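Oxidoreductase (Thermotoga maritima, PDB 1ZH8) binds NADP on a Rossmann-fold domain and probably catalyses NADP-dependent oxidation or reduction at an alcohol or carbonyl group, as in the GFO/IDH/MocA family. Local coordinates at residues 54-57 with 58-62; 69-73 with 74-78; 96-99 with 100-103; 297-300 with 301-305. All coordinates share one frame; numbering follows the deposited sequence. Where two conformers were deposited one is given.

Contact 1: 54-57 with 58-62; sequences TRSH and AEEFA. With NAP (NADP nicotinamide-adenine-dinucleotide phosphate), chain D.
The first turn of helix 55-65, in the beta-alpha-beta unit 45-51/55-65/69-71 of the Rossmann fold, is closed by A58 N bonding to T54 O and cradles the 2'-phosphate of NADP. Each terminal oxygen of this phosphate takes one bond from the turn. The amide T54 N gives a nearly straight bond to O1X at 2.8 Å. From the same residue, the hydroxyl OG1 donates to O3X at 2.6 Å. H57 ND1 completes the grip, reaching O2X at 2.7 Å in the plane of the imidazole. With CG held beside its own backbone N (chi1 -74°), the H57 ring leans back over T54, whose CB lies against one of its faces. E60 runs alongside in the same direction, and its OE1, 4.9 Å from H57 NE2, could favour a protonated imidazole. Replacing H57 by alanine is likely to leave O2X without its nitrogen donor and the phosphate freer to turn. Around the helix, R55 NE bonds to E59 OE2 at 3.2 Å. The bond is almost straight at the hydrogen (175°), yet it meets the carboxylate from above its plane, while R55 NH1 pairs with D72. Amide, hydroxyl and imidazole are all spent on a phosphate that NAD lacks, chemistry consistent with recognition of NADP, and the helix N-terminus would probably add to the attraction.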
loop_
_atom_site.group_PDB
_atom_site.type_symbol
_atom_site.label_atom_id
_atom_site.label_comp_id
_atom_site.label_asym_id
_atom_site.label_seq_id
_atom_site.Cartn_x
_atom_site.Cartn_y
_atom_site.Cartn_z
ATOM N N THR A 54 -13.915 -10.097 38.947
ATOM C CA THR A 54 -13.871 -9.365 40.228
ATOM C C THR A 54 -15.296 -8.921 40.638
ATOM O O THR A 54 -15.950 -8.161 39.939
ATOM C CB THR A 54 -12.983 -8.097 40.138
ATOM O OG1 THR A 54 -11.770 -8.397 39.450
ATOM C CG2 THR A 54 -12.643 -7.575 41.505
ATOM N N ARG A 55 -15.757 -9.404 41.778
ATOM C CA ARG A 55 -17.090 -9.110 42.282
ATOM C C ARG A 55 -17.346 -7.589 42.427
ATOM O O ARG A 55 -18.411 -7.102 42.029
ATOM C CB ARG A 55 -17.267 -9.846 43.614
ATOM C CG ARG A 55 -18.474 -9.467 44.403
ATOM C CD ARG A 55 -19.556 -10.482 44.228
ATOM N NE ARG A 55 -20.827 -9.977 44.728
ATOM C CZ ARG A 55 -21.956 -10.672 44.752
ATOM N NH1 ARG A 55 -21.988 -11.923 44.316
ATOM N NH2 ARG A 55 -23.062 -10.110 45.209
ATOM N N SER A 56 -16.379 -6.842 42.960
ATOM C CA SER A 56 -16.590 -5.419 43.169
ATOM C C SER A 56 -16.816 -4.691 41.835
ATOM O O SER A 56 -17.556 -3.698 41.783
ATOM C CB SER A 56 -15.446 -4.780 43.975
ATOM O OG SER A 56 -14.283 -4.648 43.182
ATOM N N HIS A 57 -16.190 -5.194 40.768
ATOM C CA HIS A 57 -16.376 -4.649 39.425
ATOM C C HIS A 57 -17.794 -4.881 38.907
ATOM O O HIS A 57 -18.376 -4.003 38.248
ATOM C CB HIS A 57 -15.357 -5.254 38.453
ATOM C CG HIS A 57 -13.970 -4.723 38.628
ATOM N ND1 HIS A 57 -12.948 -5.010 37.747
ATOM C CD2 HIS A 57 -13.437 -3.912 39.573
ATOM C CE1 HIS A 57 -11.843 -4.409 38.146
ATOM N NE2 HIS A 57 -12.111 -3.740 39.256
ATOM N N ALA A 58 -18.339 -6.056 39.219
ATOM C CA ALA A 58 -19.708 -6.412 38.848
ATOM C C ALA A 58 -20.709 -5.602 39.652
ATOM O O ALA A 58 -21.780 -5.252 39.135
ATOM C CB ALA A 58 -19.961 -7.902 39.055
ATOM N N GLU A 59 -20.361 -5.327 40.915
ATOM C CA GLU A 59 -21.207 -4.531 41.802
ATOM C C GLU A 59 -21.261 -3.049 41.385
ATOM O O GLU A 59 -22.337 -2.440 41.406
ATOM C CB GLU A 59 -20.759 -4.674 43.251
ATOM C CG GLU A 59 -21.023 -6.058 43.858
ATOM C CD GLU A 59 -20.396 -6.227 45.240
ATOM O OE1 GLU A 59 -19.410 -5.508 45.555
ATOM O OE2 GLU A 59 -20.888 -7.080 46.010
ATOM N N GLU A 60 -20.109 -2.485 41.003
ATOM C CA GLU A 60 -20.037 -1.111 40.481
ATOM C C GLU A 60 -20.876 -1.010 39.214
ATOM O O GLU A 60 -21.638 -0.071 39.036
ATOM C CB GLU A 60 -18.590 -0.701 40.156
ATOM C CG GLU A 60 -17.673 -0.395 41.343
ATOM C CD GLU A 60 -16.155 -0.526 41.005
ATOM O OE1 GLU A 60 -15.755 -0.461 39.805
ATOM O OE2 GLU A 60 -15.353 -0.700 41.958
ATOM N N PHE A 61 -20.721 -1.989 38.329
ATOM C CA PHE A 61 -21.541 -2.062 37.130
ATOM C C PHE A 61 -23.036 -2.165 37.461
ATOM O O PHE A 61 -23.842 -1.441 36.866
ATOM C CB PHE A 61 -21.104 -3.222 36.239
ATOM C CG PHE A 61 -21.752 -3.219 34.881
ATOM C CD1 PHE A 61 -21.212 -2.478 33.845
ATOM C CD2 PHE A 61 -22.912 -3.949 34.647
ATOM C CE1 PHE A 61 -21.813 -2.476 32.588
ATOM C CE2 PHE A 61 -23.513 -3.945 33.396
ATOM C CZ PHE A 61 -22.970 -3.209 32.371
ATOM N N ALA A 62 -23.407 -3.050 38.394
ATOM C CA ALA A 62 -24.802 -3.132 38.849
ATOM C C ALA A 62 -25.397 -1.757 39.218
ATOM O O ALA A 62 -26.546 -1.473 38.872
ATOM C CB ALA A 62 -24.956 -4.113 40.006
HETATM P PA NAP D . -11.552 -5.620 29.617
HETATM O O1A NAP D . -11.672 -4.228 30.123
HETATM O O2A NAP D . -10.379 -6.337 30.140
HETATM O O5B NAP D . -12.934 -6.379 29.909
HETATM C C5B NAP D . -12.947 -7.767 30.150
HETATM C C4B NAP D . -13.850 -8.024 31.341
HETATM O O4B NAP D . -14.079 -9.419 31.490
HETATM C C3B NAP D . -13.221 -7.549 32.646
HETATM O O3B NAP D . -14.286 -7.071 33.413
HETATM C C2B NAP D . -12.682 -8.852 33.212
HETATM O O2B NAP D . -12.307 -9.025 34.575
HETATM C C1B NAP D . -13.811 -9.787 32.835
HETATM N N9A NAP D . -13.391 -11.183 32.928
HETATM C C8A NAP D . -12.139 -11.711 32.704
HETATM N N7A NAP D . -12.209 -13.048 32.887
HETATM C C5A NAP D . -13.485 -13.370 33.230
HETATM C C6A NAP D . -14.115 -14.570 33.534
HETATM N N6A NAP D . -13.436 -15.705 33.544
HETATM N N1A NAP D . -15.452 -14.588 33.830
HETATM C C2A NAP D . -16.163 -13.412 33.843
HETATM N N3A NAP D . -15.547 -12.222 33.553
HETATM C C4A NAP D . -14.233 -12.205 33.250
HETATM O O3 NAP D . -11.435 -5.578 28.024
HETATM P PN NAP D . -12.511 -4.879 27.055
HETATM O O1N NAP D . -13.798 -4.507 27.725
HETATM O O2N NAP D . -11.668 -3.924 26.350
HETATM O O5D NAP D . -12.889 -6.030 25.993
HETATM C C5D NAP D . -13.842 -7.052 26.230
HETATM C C4D NAP D . -14.404 -7.522 24.890
HETATM O O4D NAP D . -14.953 -6.401 24.206
HETATM C C3D NAP D . -13.297 -8.084 23.993
HETATM O O3D NAP D . -13.743 -9.229 23.305
HETATM C C2D NAP D . -13.005 -6.986 22.999
HETATM O O2D NAP D . -12.565 -7.481 21.751
HETATM C C1D NAP D . -14.350 -6.279 22.922
HETATM N N1N NAP D . -14.180 -4.879 22.539
HETATM C C2N NAP D . -14.811 -4.442 21.410
HETATM C C3N NAP D . -14.678 -3.116 20.987
HETATM C C7N NAP D . -15.545 -2.576 19.877
HETATM O O7N NAP D . -15.318 -1.240 19.496
HETATM N N7N NAP D . -16.494 -3.330 19.288
HETATM C C4N NAP D . -13.892 -2.234 21.743
HETATM C C5N NAP D . -13.260 -2.687 22.908
HETATM C C6N NAP D . -13.411 -4.021 23.298
HETATM P P2B NAP D . -12.630 -8.188 35.911
HETATM O O1X NAP D . -13.953 -8.604 36.520
HETATM O O2X NAP D . -12.690 -6.704 35.628
HETATM O O3X NAP D . -11.484 -8.526 36.840
#

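Contact 2: 69-73 with 74-78; sequences AVFDS and YEELL
S73 is the N-cap of helix 74-79: its OG accepts from E76 N at 3.3 Å, just after edge strand 69-71 of the parallel Rossmann sheet. The helix residues then meet the cap and F71 in turn. Y74 touches S73 through its CB alone; its ring stacks with F98, and its hydroxyl probably bonds to F98 O. E75 bends at chi2 (78°), which folds the carboxylate back until OE1 lies 3.7 Å from S73 CB; its OE2 has a long, weak ion pair with K101. E76 is extended beyond CG. That atom, anti to the backbone N (chi1 -176°), passes F71 CD1 at 3.7 Å, and the chain crosses the ring at about a right angle, bringing OE1 into the ring plane at the edge. There E76 OE1 accepts at 2.8 Å from a water that lies next to D72 N, and a second water sits between OE1 and S73 OG. The legs from the first water to D72 N and from the second to OE1 are modelled implausibly short, so both bridges are doubtful in detail, but the carboxylate probably takes part in a water-mediated link across the turn. Besides its bond to S73 OG, E76 N makes a weak one to S73 O. L77 N makes the better helical bond to that oxygen, at 3.1 Å. L77 also covers F71: its CA sits 4.0 Å from the ring centroid and 15° off the normal, a CH-pi contact, with L77 CB 3.8 Å from F71 CD2.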
loop_
_atom_site.group_PDB
_atom_site.type_symbol
_atom_site.label_atom_id
_atom_site.label_comp_id
_atom_site.label_asym_id
_atom_site.label_seq_id
_atom_site.Cartn_x
_atom_site.Cartn_y
_atom_site.Cartn_z
ATOM N N ALA A 69 -29.550 -8.503 39.487
ATOM C CA ALA A 69 -28.934 -9.501 40.354
ATOM C C ALA A 69 -27.451 -9.688 40.000
ATOM O O ALA A 69 -27.088 -9.705 38.822
ATOM C CB ALA A 69 -29.682 -10.799 40.267
ATOM N N VAL A 70 -26.601 -9.791 41.025
ATOM C CA VAL A 70 -25.163 -9.991 40.838
ATOM C C VAL A 70 -24.760 -11.441 41.174
ATOM O O VAL A 70 -25.065 -11.947 42.243
ATOM C CB VAL A 70 -24.325 -8.981 41.673
ATOM C CG1 VAL A 70 -22.821 -9.186 41.445
ATOM C CG2 VAL A 70 -24.700 -7.559 41.335
ATOM N N PHE A 71 -24.058 -12.093 40.256
ATOM C CA PHE A 71 -23.651 -13.483 40.435
ATOM C C PHE A 71 -22.135 -13.649 40.531
ATOM O O PHE A 71 -21.376 -12.972 39.830
ATOM C CB PHE A 71 -24.209 -14.342 39.293
ATOM C CG PHE A 71 -25.704 -14.411 39.277
ATOM C CD1 PHE A 71 -26.381 -15.291 40.125
ATOM C CD2 PHE A 71 -26.442 -13.574 38.445
ATOM C CE1 PHE A 71 -27.773 -15.345 40.141
ATOM C CE2 PHE A 71 -27.836 -13.624 38.442
ATOM C CZ PHE A 71 -28.506 -14.515 39.296
ATOM N N ASP A 72 -21.710 -14.566 41.398
ATOM C CA ASP A 72 -20.304 -14.933 41.517
ATOM C C ASP A 72 -19.797 -15.690 40.289
ATOM O O ASP A 72 -18.610 -15.668 39.992
ATOM C CB ASP A 72 -20.073 -15.753 42.792
ATOM C CG ASP A 72 -20.246 -14.922 44.075
ATOM O OD1 ASP A 72 -19.974 -13.697 44.044
ATOM O OD2 ASP A 72 -20.630 -15.497 45.124
ATOM N N SER A 73 -20.697 -16.356 39.573
ATOM C CA SER A 73 -20.297 -17.083 38.376
ATOM C C SER A 73 -21.326 -17.016 37.247
ATOM O O SER A 73 -22.536 -16.917 37.467
ATOM C CB SER A 73 -19.950 -18.551 38.712
ATOM O OG SER A 73 -21.122 -19.333 38.775
ATOM N N TYR A 74 -20.803 -17.101 36.036
ATOM C CA TYR A 74 -21.575 -17.100 34.815
ATOM C C TYR A 74 -22.515 -18.291 34.748
ATOM O O TYR A 74 -23.668 -18.150 34.303
ATOM C CB TYR A 74 -20.592 -17.170 33.672
ATOM C CG TYR A 74 -21.159 -17.350 32.301
ATOM C CD1 TYR A 74 -22.064 -16.441 31.767
ATOM C CD2 TYR A 74 -20.727 -18.396 31.501
ATOM C CE1 TYR A 74 -22.540 -16.581 30.472
ATOM C CE2 TYR A 74 -21.196 -18.556 30.205
ATOM C CZ TYR A 74 -22.104 -17.649 29.699
ATOM O OH TYR A 74 -22.565 -17.816 28.416
ATOM N N GLU A 75 -22.015 -19.463 35.168
ATOM C CA GLU A 75 -22.800 -20.702 35.143
ATOM C C GLU A 75 -24.050 -20.537 36.002
ATOM O O GLU A 75 -25.107 -21.068 35.655
ATOM C CB GLU A 75 -21.981 -21.910 35.636
ATOM C CG GLU A 75 -20.843 -22.378 34.723
ATOM C CD GLU A 75 -19.583 -21.503 34.806
ATOM O OE1 GLU A 75 -19.542 -20.549 35.613
ATOM O OE2 GLU A 75 -18.622 -21.770 34.053
ATOM N N GLU A 76 -23.929 -19.800 37.110
ATOM C CA GLU A 76 -25.074 -19.571 38.002
ATOM C C GLU A 76 -26.045 -18.603 37.359
ATOM O O GLU A 76 -27.264 -18.800 37.420
ATOM C CB GLU A 76 -24.665 -19.065 39.399
ATOM C CG GLU A 76 -25.863 -18.927 40.358
ATOM C CD GLU A 76 -25.510 -18.483 41.796
ATOM O OE1 GLU A 76 -24.365 -18.040 42.046
ATOM O OE2 GLU A 76 -26.402 -18.569 42.680
ATOM N N LEU A 77 -25.499 -17.559 36.737
ATOM C CA LEU A 77 -26.321 -16.596 36.014
ATOM C C LEU A 77 -27.158 -17.326 34.989
ATOM O O LEU A 77 -28.359 -17.097 34.902
ATOM C CB LEU A 77 -25.441 -15.575 35.335
ATOM C CG LEU A 77 -26.100 -14.459 34.546
ATOM C CD1 LEU A 77 -25.314 -13.172 34.771
ATOM C CD2 LEU A 77 -26.144 -14.830 33.094
ATOM N N LEU A 78 -26.519 -18.229 34.239
ATOM C CA LEU A 78 -27.187 -18.974 33.182
ATOM C C LEU A 78 -28.317 -19.849 33.703
ATOM O O LEU A 78 -29.261 -20.127 32.974
ATOM C CB LEU A 78 -26.207 -19.837 32.374
ATOM C CG LEU A 78 -25.241 -19.244 31.337
ATOM C CD1 LEU A 78 -24.411 -20.385 30.706
ATOM C CD2 LEU A 78 -25.922 -18.393 30.262
HETATM O O HOH W 1 -23.245 -15.654 43.100
HETATM O O HOH W 2 -22.032 -18.542 41.597
#

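Contact 3: 96-99 with 100-103; sequences LPFI and EKAL
I99 and L103, one turn apart on helix 95-104, lie side by side and point the same way, with I99 CG2 4.1 Å from L103 CD1. The I99 branch that touches is the one anti to the backbone N, and L103 CG, beside its own N (chi1 -57°), rests 3.4 Å from I99 O. The same carbonyl takes L103 N at 3.0 Å, which fixes the spacing of the two side chains. Next round the helix, the methylenes of K101 climb back past P97, and K101 CG comes within 3.6 Å of P97 O. That oxygen is also the acceptor for the lysine's own amide. The amine at the end of this extended chain comes obliquely to the F98 ring, 4.0 Å from K101 NZ to F98 CE1, a doubtful approach because the lysine has two conformers. P97 has no N-H to give, but in the first turn none is required for the helical pattern. E100 N bonds to L96 O in a nearly straight line (170°), and A102 N to F98 O at 3.0 Å.

Outside this shell, I99 and A102 press on V109 of strand 108-112, I99 also on C111, while L96 and E100 meet helix 119-131 at L128. The F98 side chain touches L90, and its nearest atom is about 4 Å from NADP. The helix thus joins adjacent parallel strands 85-88 and 108-112, the right-handed beta-alpha-beta crossover of a Rossmann domain, with one aromatic beside the dinucleotide.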
loop_
_atom_site.group_PDB
_atom_site.type_symbol
_atom_site.label_atom_id
_atom_site.label_comp_id
_atom_site.label_asym_id
_atom_site.label_seq_id
_atom_site.Cartn_x
_atom_site.Cartn_y
_atom_site.Cartn_z
ATOM N N LEU A 96 -15.580 -18.874 22.830
ATOM C CA LEU A 96 -16.016 -20.248 22.520
ATOM C C LEU A 96 -16.658 -20.967 23.727
ATOM O O LEU A 96 -17.848 -21.270 23.684
ATOM C CB LEU A 96 -14.904 -21.101 21.866
ATOM C CG LEU A 96 -15.226 -22.604 21.693
ATOM C CD1 LEU A 96 -16.416 -22.845 20.779
ATOM C CD2 LEU A 96 -14.020 -23.411 21.210
ATOM N N PRO A 97 -15.890 -21.228 24.804
ATOM C CA PRO A 97 -16.536 -22.006 25.882
ATOM C C PRO A 97 -17.793 -21.348 26.453
ATOM O O PRO A 97 -18.732 -22.062 26.811
ATOM C CB PRO A 97 -15.437 -22.139 26.959
ATOM C CG PRO A 97 -14.432 -21.097 26.630
ATOM C CD PRO A 97 -14.482 -20.905 25.129
ATOM N N PHE A 98 -17.833 -20.016 26.497
ATOM C CA PHE A 98 -18.978 -19.310 27.091
ATOM C C PHE A 98 -20.211 -19.312 26.178
ATOM O O PHE A 98 -21.342 -19.451 26.646
ATOM C CB PHE A 98 -18.594 -17.892 27.516
ATOM C CG PHE A 98 -17.946 -17.811 28.870
ATOM C CD1 PHE A 98 -17.059 -18.800 29.305
ATOM C CD2 PHE A 98 -18.222 -16.735 29.722
ATOM C CE1 PHE A 98 -16.462 -18.722 30.581
ATOM C CE2 PHE A 98 -17.627 -16.631 30.963
ATOM C CZ PHE A 98 -16.748 -17.623 31.409
ATOM N N ILE A 99 -19.984 -19.187 24.874
ATOM C CA ILE A 99 -21.063 -19.338 23.897
ATOM C C ILE A 99 -21.671 -20.734 24.031
ATOM O O ILE A 99 -22.896 -20.881 24.099
ATOM C CB ILE A 99 -20.581 -19.047 22.452
ATOM C CG1 ILE A 99 -20.345 -17.537 22.275
ATOM C CG2 ILE A 99 -21.575 -19.617 21.406
ATOM C CD1 ILE A 99 -19.511 -17.157 21.033
ATOM N N GLU A 100 -20.814 -21.746 24.114
ATOM C CA GLU A 100 -21.290 -23.120 24.246
ATOM C C GLU A 100 -22.104 -23.311 25.516
ATOM O O GLU A 100 -23.125 -24.011 25.498
ATOM C CB GLU A 100 -20.142 -24.140 24.219
ATOM C CG GLU A 100 -20.652 -25.576 24.053
ATOM C CD GLU A 100 -19.555 -26.597 23.839
ATOM O OE1 GLU A 100 -18.377 -26.203 23.702
ATOM O OE2 GLU A 100 -19.873 -27.808 23.812
ATOM N N LYS A 101 -21.649 -22.716 26.620
ATOM C CA LYS A 101 -22.396 -22.832 27.874
ATOM C C LYS A 101 -23.796 -22.216 27.698
ATOM O O LYS A 101 -24.790 -22.818 28.085
ATOM C CB LYS A 101 -21.639 -22.190 29.044
ATOM C CG LYS A 101 -20.654 -23.122 29.725
ATOM C CD LYS A 101 -19.510 -22.364 30.409
ATOM C CE LYS A 101 -18.392 -23.325 30.840
ATOM N NZ LYS A 101 -17.100 -22.640 31.160
ATOM N N ALA A 102 -23.869 -21.042 27.072
ATOM C CA ALA A 102 -25.149 -20.371 26.873
ATOM C C ALA A 102 -26.124 -21.208 26.023
ATOM O O ALA A 102 -27.293 -21.367 26.377
ATOM C CB ALA A 102 -24.927 -19.003 26.263
ATOM N N LEU A 103 -25.640 -21.742 24.905
ATOM C CA LEU A 103 -26.484 -22.526 24.019
ATOM C C LEU A 103 -26.939 -23.809 24.684
ATOM O O LEU A 103 -28.085 -24.234 24.474
ATOM C CB LEU A 103 -25.791 -22.829 22.692
ATOM C CG LEU A 103 -25.282 -21.646 21.851
ATOM C CD1 LEU A 103 -24.639 -22.196 20.605
ATOM C CD2 LEU A 103 -26.359 -20.618 21.491
#

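Contact 4: 297-300 with 301-305; sequences DFYQ and VVAEG. With EDO (1,2-ethanediol), chain G.
F298 and Y299 both hold CG anti to the backbone N (chi1 171° and 176°), turning their rings so that each meets the residue one turn later, V302 and A303. V302 CG2 lies over one face of the F298 ring, 4.0 Å from its centroid, and the two side chains run alongside each other. The A303 methyl does the same to Y299: CB is 3.8 Å from the centroid, displaced toward the rim, in a CH-pi contact. E304 reaches the same tyrosine at its edge, OE2 lying in the ring plane 3.8 Å from CE2 with the carboxylate turned steeply across it. The Y299 hydroxyl bonds to R17 O. A leucine in place of Y299 would probably leave that carbonyl without its donor and the A303 methyl without a flat surface to rest on. Helical backbone bonds continue through A303 N to Y299 O, 2.8 Å, after which E304 N meets Q300 O at 3.0 Å from well above the carbonyl plane. G305 follows with positive phi (61°), as glycine readily allows. V302 O accepts a hydrogen bond from an ethanediol, probably from the crystallisation liquor. F298, Y299 and V302 pack on F45, I19, H108 and I110, residues of strands 19-24, 45-51 and 108-112; the arrangement is that of the last turns of helix 290-303, followed by a glycine of positive phi, packed against the Rossmann sheet.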
loop_
_atom_site.group_PDB
_atom_site.type_symbol
_atom_site.label_atom_id
_atom_site.label_comp_id
_atom_site.label_asym_id
_atom_site.label_seq_id
_atom_site.Cartn_x
_atom_site.Cartn_y
_atom_site.Cartn_z
ATOM N N ASP A 297 -30.394 -4.569 16.017
ATOM C CA ASP A 297 -30.402 -5.608 14.993
ATOM C C ASP A 297 -30.547 -6.992 15.642
ATOM O O ASP A 297 -31.346 -7.831 15.198
ATOM C CB ASP A 297 -29.138 -5.500 14.123
ATOM C CG ASP A 297 -29.116 -6.501 12.976
ATOM O OD1 ASP A 297 -30.013 -6.477 12.116
ATOM O OD2 ASP A 297 -28.175 -7.301 12.917
ATOM N N PHE A 298 -29.796 -7.193 16.722
ATOM C CA PHE A 298 -29.870 -8.402 17.544
ATOM C C PHE A 298 -31.280 -8.607 18.118
ATOM O O PHE A 298 -31.781 -9.739 18.172
ATOM C CB PHE A 298 -28.841 -8.277 18.659
ATOM C CG PHE A 298 -28.921 -9.331 19.717
ATOM C CD1 PHE A 298 -28.577 -10.649 19.439
ATOM C CD2 PHE A 298 -29.281 -8.990 21.019
ATOM C CE1 PHE A 298 -28.604 -11.631 20.455
ATOM C CE2 PHE A 298 -29.308 -9.944 22.032
ATOM C CZ PHE A 298 -28.964 -11.268 21.748
ATOM N N TYR A 299 -31.925 -7.514 18.526
ATOM C CA TYR A 299 -33.287 -7.607 18.998
ATOM C C TYR A 299 -34.199 -8.143 17.903
ATOM O O TYR A 299 -35.094 -8.948 18.168
ATOM C CB TYR A 299 -33.827 -6.263 19.519
ATOM C CG TYR A 299 -35.286 -6.385 19.920
ATOM C CD1 TYR A 299 -35.639 -6.800 21.201
ATOM C CD2 TYR A 299 -36.313 -6.141 18.995
ATOM C CE1 TYR A 299 -36.980 -6.955 21.567
ATOM C CE2 TYR A 299 -37.659 -6.290 19.350
ATOM C CZ TYR A 299 -37.980 -6.695 20.638
ATOM O OH TYR A 299 -39.295 -6.835 21.000
ATOM N N GLN A 300 -33.985 -7.677 16.681
ATOM C CA GLN A 300 -34.872 -8.025 15.574
ATOM C C GLN A 300 -34.636 -9.479 15.154
ATOM O O GLN A 300 -35.582 -10.192 14.773
ATOM C CB GLN A 300 -34.697 -7.047 14.399
ATOM C CG GLN A 300 -35.385 -5.709 14.626
ATOM C CD GLN A 300 -35.212 -4.755 13.463
ATOM O OE1 GLN A 300 -34.096 -4.375 13.121
ATOM N NE2 GLN A 300 -36.323 -4.363 12.843
ATOM N N VAL A 301 -33.378 -9.912 15.251
ATOM C CA VAL A 301 -33.009 -11.292 14.966
ATOM C C VAL A 301 -33.668 -12.217 15.978
ATOM O O VAL A 301 -34.327 -13.193 15.608
ATOM C CB VAL A 301 -31.477 -11.503 14.937
ATOM C CG1 VAL A 301 -31.139 -12.997 14.917
ATOM C CG2 VAL A 301 -30.887 -10.823 13.709
ATOM N N VAL A 302 -33.523 -11.880 17.249
ATOM C CA VAL A 302 -34.045 -12.714 18.306
ATOM C C VAL A 302 -35.557 -12.687 18.390
ATOM O O VAL A 302 -36.186 -13.739 18.476
ATOM C CB VAL A 302 -33.424 -12.355 19.656
ATOM C CG1 VAL A 302 -34.204 -13.017 20.848
ATOM C CG2 VAL A 302 -31.961 -12.775 19.651
ATOM N N ALA A 303 -36.144 -11.496 18.369
ATOM C CA ALA A 303 -37.566 -11.362 18.712
ATOM C C ALA A 303 -38.481 -11.319 17.510
ATOM O O ALA A 303 -39.587 -11.824 17.570
ATOM C CB ALA A 303 -37.803 -10.131 19.604
ATOM N N GLU A 304 -38.016 -10.706 16.427
ATOM C CA GLU A 304 -38.869 -10.423 15.275
ATOM C C GLU A 304 -38.524 -11.241 14.045
ATOM O O GLU A 304 -38.976 -10.921 12.966
ATOM C CB GLU A 304 -38.839 -8.926 14.950
ATOM C CG GLU A 304 -39.612 -8.066 15.958
ATOM C CD GLU A 304 -39.338 -6.568 15.827
ATOM O OE1 GLU A 304 -38.359 -6.183 15.136
ATOM O OE2 GLU A 304 -40.106 -5.781 16.440
ATOM N N GLY A 305 -37.725 -12.297 14.215
ATOM C CA GLY A 305 -37.345 -13.213 13.118
ATOM C C GLY A 305 -36.574 -12.650 11.914
ATOM O O GLY A 305 -36.684 -13.175 10.798
HETATM C C1 EDO G . -35.052 -17.032 16.625
HETATM O O1 EDO G . -35.204 -16.411 17.909
HETATM C C2 EDO G . -33.598 -17.454 16.412
HETATM O O2 EDO G . -33.002 -17.908 17.639
#

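How the contacts relate
Contacts 1, 2 and 3 lie in the Rossmann domain, in series along the chain; contact 4 comes from a late helix that returns to the same sheet. Contacts 1 and 2 touch directly, through the salt bridge of R55 with D72 and the packing of A58 and A62 on V70. Y74 joins contact 2 to contact 3. Contact 4 touches none of them. All four are partly buried; contacts 1, 2 and 4 mix buried with exposed residues, whereas contact 3 has no fully exposed one. Their chemistry differs with place: anion binding by polar donors at a helix start in contact 1, a capped helix start with waters at the sheet edge in contact 2, aliphatic crossover packing in contact 3, and aromatic faces under methyls in contact 4.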